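Local coordinates for protein beta-glucosidase (Chaetomella raphigera, PDB 6JXG) that probably hydrolyses terminal, non-reducing beta-D-glucosyl residues to release beta-D-glucose, as a secreted glycoside hydrolase family 3 enzyme of cellulose degradation, at residues A[27-35]-A[250-261]. Sequence-based numbering, arbitrary orientation.
Sequences SIVTGVGWE and AMPGDNFGDNYY
Val29, at the end of helix 22-29, offers its carbonyl O to the backbone N of Ala250 at 2.9 Å. Gly31 N returns a bond to Ala250 O. The two bonds bracket Thr30 and make a single beta bridge between Thr30 and Ala250. Thr30 turns its CG2 to CD1 of Tyr261, while its OG1 is bonded to Ala26 O and Gly264 N. At Gly31 the chains close to 3.8 Å between the CA atoms of Gly31 and Gly253. With no side chain on either glycine, the two backbones pass directly against each other. The methyl CE of Met251 rests on Gly31 CA. Two CA-H...O contacts, Gly31 CA to Pro252 O and Gly253 CA to Gly31 O, add to the seam. Val32 O accepts the hydroxyl of Tyr261 at 2.8 Å, from above the carbonyl plane. The edge of the Tyr261 ring lies along Gly31 O and Val32 O. Gly33 N bonds to Pro252 O, and a water may also donate to that oxygen. Trp34 N reaches Asp254 OD2 at 2.9 Å, from above the carboxylate plane, with an angle of 163° at the hydrogen. The other oxygen, Asp254 OD1, accepts Asn259 N. With CG anti to the backbone N (chi1 176°), the Trp34 indole extends over Phe256, whose CD1 stands 3.6 Å above one face, a T-shaped pair with planes at 84°. CG of Glu35 lies over the opposite face, and Pro252 CG packs on Trp34 CB at 3.7 Å. Trp233 and Trp309 also meet the indole. The contact ties the chain leaving helix 22-29 to the loop before helix 265-272, which belongs to the family 3 N-terminal domain. Most of its polar links use main-chain atoms, and the Asp254 carboxylate joins the two segments while bracing its own loop.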
loop_
_atom_site.group_PDB
_atom_site.type_symbol
_atom_site.label_atom_id
_atom_site.label_comp_id
_atom_site.label_asym_id
_atom_site.label_seq_id
_atom_site.Cartn_x
_atom_site.Cartn_y
_atom_site.Cartn_z
ATOM N N SER A 27 29.259 -3.969 13.821
ATOM C CA SER A 27 28.403 -5.161 13.766
ATOM C C SER A 27 26.922 -4.754 13.854
ATOM O O SER A 27 26.083 -5.540 13.416
ATOM C CB SER A 27 28.770 -6.189 14.878
ATOM O OG SER A 27 28.391 -5.674 16.167
ATOM N N ILE A 28 26.643 -3.550 14.382
ATOM C CA ILE A 28 25.304 -3.025 14.467
ATOM C C ILE A 28 24.795 -2.481 13.105
ATOM O O ILE A 28 23.617 -2.548 12.813
ATOM C CB ILE A 28 25.189 -1.938 15.544
ATOM C CG1 ILE A 28 25.308 -2.573 16.925
ATOM C CG2 ILE A 28 23.829 -1.252 15.586
ATOM C CD1 ILE A 28 25.469 -1.581 18.095
ATOM N N VAL A 29 25.724 -2.090 12.232
ATOM C CA VAL A 29 25.371 -1.442 11.006
ATOM C C VAL A 29 25.515 -2.391 9.808
ATOM O O VAL A 29 25.095 -2.078 8.672
ATOM C CB VAL A 29 26.355 -0.237 11.042
ATOM C CG1 VAL A 29 27.402 -0.254 10.019
ATOM C CG2 VAL A 29 25.841 1.028 11.752
ATOM N N THR A 30 26.073 -3.570 10.027
ATOM C CA THR A 30 26.427 -4.464 8.953
ATOM C C THR A 30 25.714 -5.773 9.146
ATOM O O THR A 30 25.900 -6.471 10.119
ATOM C CB THR A 30 27.942 -4.755 8.887
ATOM O OG1 THR A 30 28.671 -3.544 9.007
ATOM C CG2 THR A 30 28.317 -5.517 7.604
ATOM N N GLY A 31 24.831 -6.077 8.188
ATOM C CA GLY A 31 24.119 -7.321 8.202
ATOM C C GLY A 31 25.071 -8.502 8.289
ATOM O O GLY A 31 26.189 -8.459 7.732
ATOM N N VAL A 32 24.584 -9.596 8.884
ATOM C CA VAL A 32 25.463 -10.814 9.087
ATOM C C VAL A 32 25.689 -11.639 7.830
ATOM O O VAL A 32 26.549 -12.512 7.829
ATOM C CB VAL A 32 24.934 -11.770 10.170
ATOM C CG1 VAL A 32 24.844 -11.051 11.481
ATOM C CG2 VAL A 32 23.611 -12.382 9.781
ATOM N N GLY A 33 24.942 -11.357 6.760
ATOM C CA GLY A 33 25.018 -12.134 5.555
ATOM C C GLY A 33 23.684 -12.743 5.194
ATOM O O GLY A 33 22.917 -13.163 6.075
ATOM N N TRP A 34 23.444 -12.913 3.901
ATOM C CA TRP A 34 22.194 -13.518 3.423
ATOM C C TRP A 34 22.006 -14.975 3.915
ATOM O O TRP A 34 22.885 -15.786 3.763
ATOM C CB TRP A 34 22.155 -13.436 1.910
ATOM C CG TRP A 34 20.986 -14.081 1.257
ATOM C CD1 TRP A 34 21.043 -15.019 0.312
ATOM C CD2 TRP A 34 19.588 -13.760 1.444
ATOM N NE1 TRP A 34 19.771 -15.375 -0.067
ATOM C CE2 TRP A 34 18.856 -14.606 0.611
ATOM C CE3 TRP A 34 18.887 -12.846 2.287
ATOM C CZ2 TRP A 34 17.423 -14.572 0.518
ATOM C CZ3 TRP A 34 17.451 -12.816 2.239
ATOM C CH2 TRP A 34 16.725 -13.707 1.361
ATOM N N GLU A 35 20.850 -15.245 4.540
ATOM C CA GLU A 35 20.506 -16.524 5.164
ATOM C C GLU A 35 21.375 -16.993 6.286
ATOM O O GLU A 35 21.138 -18.088 6.799
ATOM C CB GLU A 35 20.338 -17.656 4.115
ATOM C CG GLU A 35 19.364 -17.230 3.054
ATOM C CD GLU A 35 19.006 -18.341 2.080
ATOM O OE1 GLU A 35 19.428 -19.469 2.321
ATOM O OE2 GLU A 35 18.310 -18.076 1.116
ATOM N N ALA A 250 23.307 -1.884 6.378
ATOM C CA ALA A 250 23.500 -2.579 5.120
ATOM C C ALA A 250 22.943 -3.977 5.192
ATOM O O ALA A 250 23.474 -4.792 5.935
ATOM C CB ALA A 250 24.978 -2.635 4.734
ATOM N N MET A 251 21.895 -4.243 4.432
ATOM C CA MET A 251 21.295 -5.561 4.431
ATOM C C MET A 251 21.375 -6.202 3.037
ATOM O O MET A 251 21.141 -5.515 2.081
ATOM C CB MET A 251 19.812 -5.425 4.816
ATOM C CG MET A 251 19.605 -5.221 6.299
ATOM S SD MET A 251 20.019 -6.767 7.176
ATOM C CE MET A 251 20.748 -6.065 8.645
ATOM N N PRO A 252 21.497 -7.552 2.926
ATOM C CA PRO A 252 21.662 -8.449 4.108
ATOM C C PRO A 252 23.044 -8.438 4.715
ATOM O O PRO A 252 23.305 -9.218 5.687
ATOM C CB PRO A 252 21.348 -9.831 3.546
ATOM C CG PRO A 252 21.689 -9.742 2.084
ATOM C CD PRO A 252 21.359 -8.318 1.661
ATOM N N GLY A 253 23.938 -7.559 4.167
ATOM C CA GLY A 253 25.328 -7.374 4.631
ATOM C C GLY A 253 26.349 -7.752 3.554
ATOM O O GLY A 253 27.376 -7.046 3.358
ATOM N N ASP A 254 26.092 -8.873 2.874
ATOM C CA ASP A 254 26.861 -9.287 1.733
ATOM C C ASP A 254 26.000 -9.239 0.465
ATOM O O ASP A 254 24.777 -8.849 0.486
ATOM C CB ASP A 254 27.491 -10.676 1.933
ATOM C CG ASP A 254 26.471 -11.789 2.097
ATOM O OD1 ASP A 254 26.975 -12.915 2.254
ATOM O OD2 ASP A 254 25.218 -11.564 2.041
ATOM N N ASN A 255 26.579 -9.635 -0.662
ATOM C CA ASN A 255 25.797 -9.594 -1.890
ATOM C C ASN A 255 25.047 -10.907 -2.073
ATOM O O ASN A 255 25.539 -11.797 -2.777
ATOM C CB ASN A 255 26.665 -9.271 -3.096
ATOM C CG ASN A 255 25.888 -9.313 -4.411
ATOM O OD1 ASN A 255 26.443 -9.638 -5.462
ATOM N ND2 ASN A 255 24.586 -9.124 -4.350
ATOM N N PHE A 256 23.883 -11.017 -1.393
ATOM C CA PHE A 256 23.055 -12.223 -1.382
ATOM C C PHE A 256 23.864 -13.471 -1.215
ATOM O O PHE A 256 23.716 -14.480 -1.951
ATOM C CB PHE A 256 22.165 -12.314 -2.668
ATOM C CG PHE A 256 20.882 -11.530 -2.571
ATOM C CD1 PHE A 256 19.891 -11.927 -1.710
ATOM C CD2 PHE A 256 20.673 -10.376 -3.365
ATOM C CE1 PHE A 256 18.696 -11.207 -1.618
ATOM C CE2 PHE A 256 19.478 -9.696 -3.278
ATOM C CZ PHE A 256 18.511 -10.090 -2.412
ATOM N N GLY A 257 24.719 -13.448 -0.197
ATOM C CA GLY A 257 25.333 -14.695 0.228
ATOM C C GLY A 257 26.754 -14.941 -0.245
ATOM O O GLY A 257 27.298 -16.012 0.055
ATOM N N ASP A 258 27.387 -13.937 -0.839
ATOM C CA ASP A 258 28.772 -14.061 -1.339
ATOM C C ASP A 258 29.890 -13.909 -0.314
ATOM O O ASP A 258 31.093 -14.130 -0.656
ATOM C CB ASP A 258 29.052 -13.162 -2.549
ATOM C CG ASP A 258 29.334 -11.708 -2.221
ATOM O OD1 ASP A 258 29.965 -11.072 -3.118
ATOM O OD2 ASP A 258 28.915 -11.192 -1.164
ATOM N N ASN A 259 29.510 -13.566 0.926
ATOM C CA ASN A 259 30.428 -13.510 2.038
ATOM C C ASN A 259 31.356 -12.366 1.862
ATOM O O ASN A 259 32.377 -12.342 2.459
ATOM C CB ASN A 259 31.202 -14.840 2.189
ATOM C CG ASN A 259 31.835 -14.993 3.541
ATOM O OD1 ASN A 259 31.352 -14.456 4.593
ATOM N ND2 ASN A 259 33.004 -15.675 3.540
ATOM N N TYR A 260 30.972 -11.358 1.071
ATOM C CA TYR A 260 31.801 -10.159 0.941
ATOM C C TYR A 260 30.992 -8.978 1.497
ATOM O O TYR A 260 29.872 -8.723 1.028
ATOM C CB TYR A 260 32.152 -9.924 -0.480
ATOM C CG TYR A 260 33.052 -8.717 -0.662
ATOM C CD1 TYR A 260 34.415 -8.892 -0.769
ATOM C CD2 TYR A 260 32.534 -7.418 -0.750
ATOM C CE1 TYR A 260 35.267 -7.813 -0.964
ATOM C CE2 TYR A 260 33.382 -6.333 -0.895
ATOM C CZ TYR A 260 34.761 -6.562 -1.011
ATOM O OH TYR A 260 35.668 -5.532 -1.201
ATOM N N TYR A 261 31.606 -8.220 2.395
ATOM C CA TYR A 261 30.930 -7.174 3.181
ATOM C C TYR A 261 31.556 -5.788 2.905
ATOM O O TYR A 261 32.745 -5.542 3.229
ATOM C CB TYR A 261 30.995 -7.495 4.694
ATOM C CG TYR A 261 30.333 -8.770 5.055
ATOM C CD1 TYR A 261 29.039 -8.811 5.544
ATOM C CD2 TYR A 261 31.003 -9.982 4.861
ATOM C CE1 TYR A 261 28.441 -10.019 5.852
ATOM C CE2 TYR A 261 30.411 -11.196 5.129
ATOM C CZ TYR A 261 29.148 -11.228 5.665
ATOM O OH TYR A 261 28.615 -12.465 5.948
HETATM O O HOH W 1 21.264 -10.437 7.271
#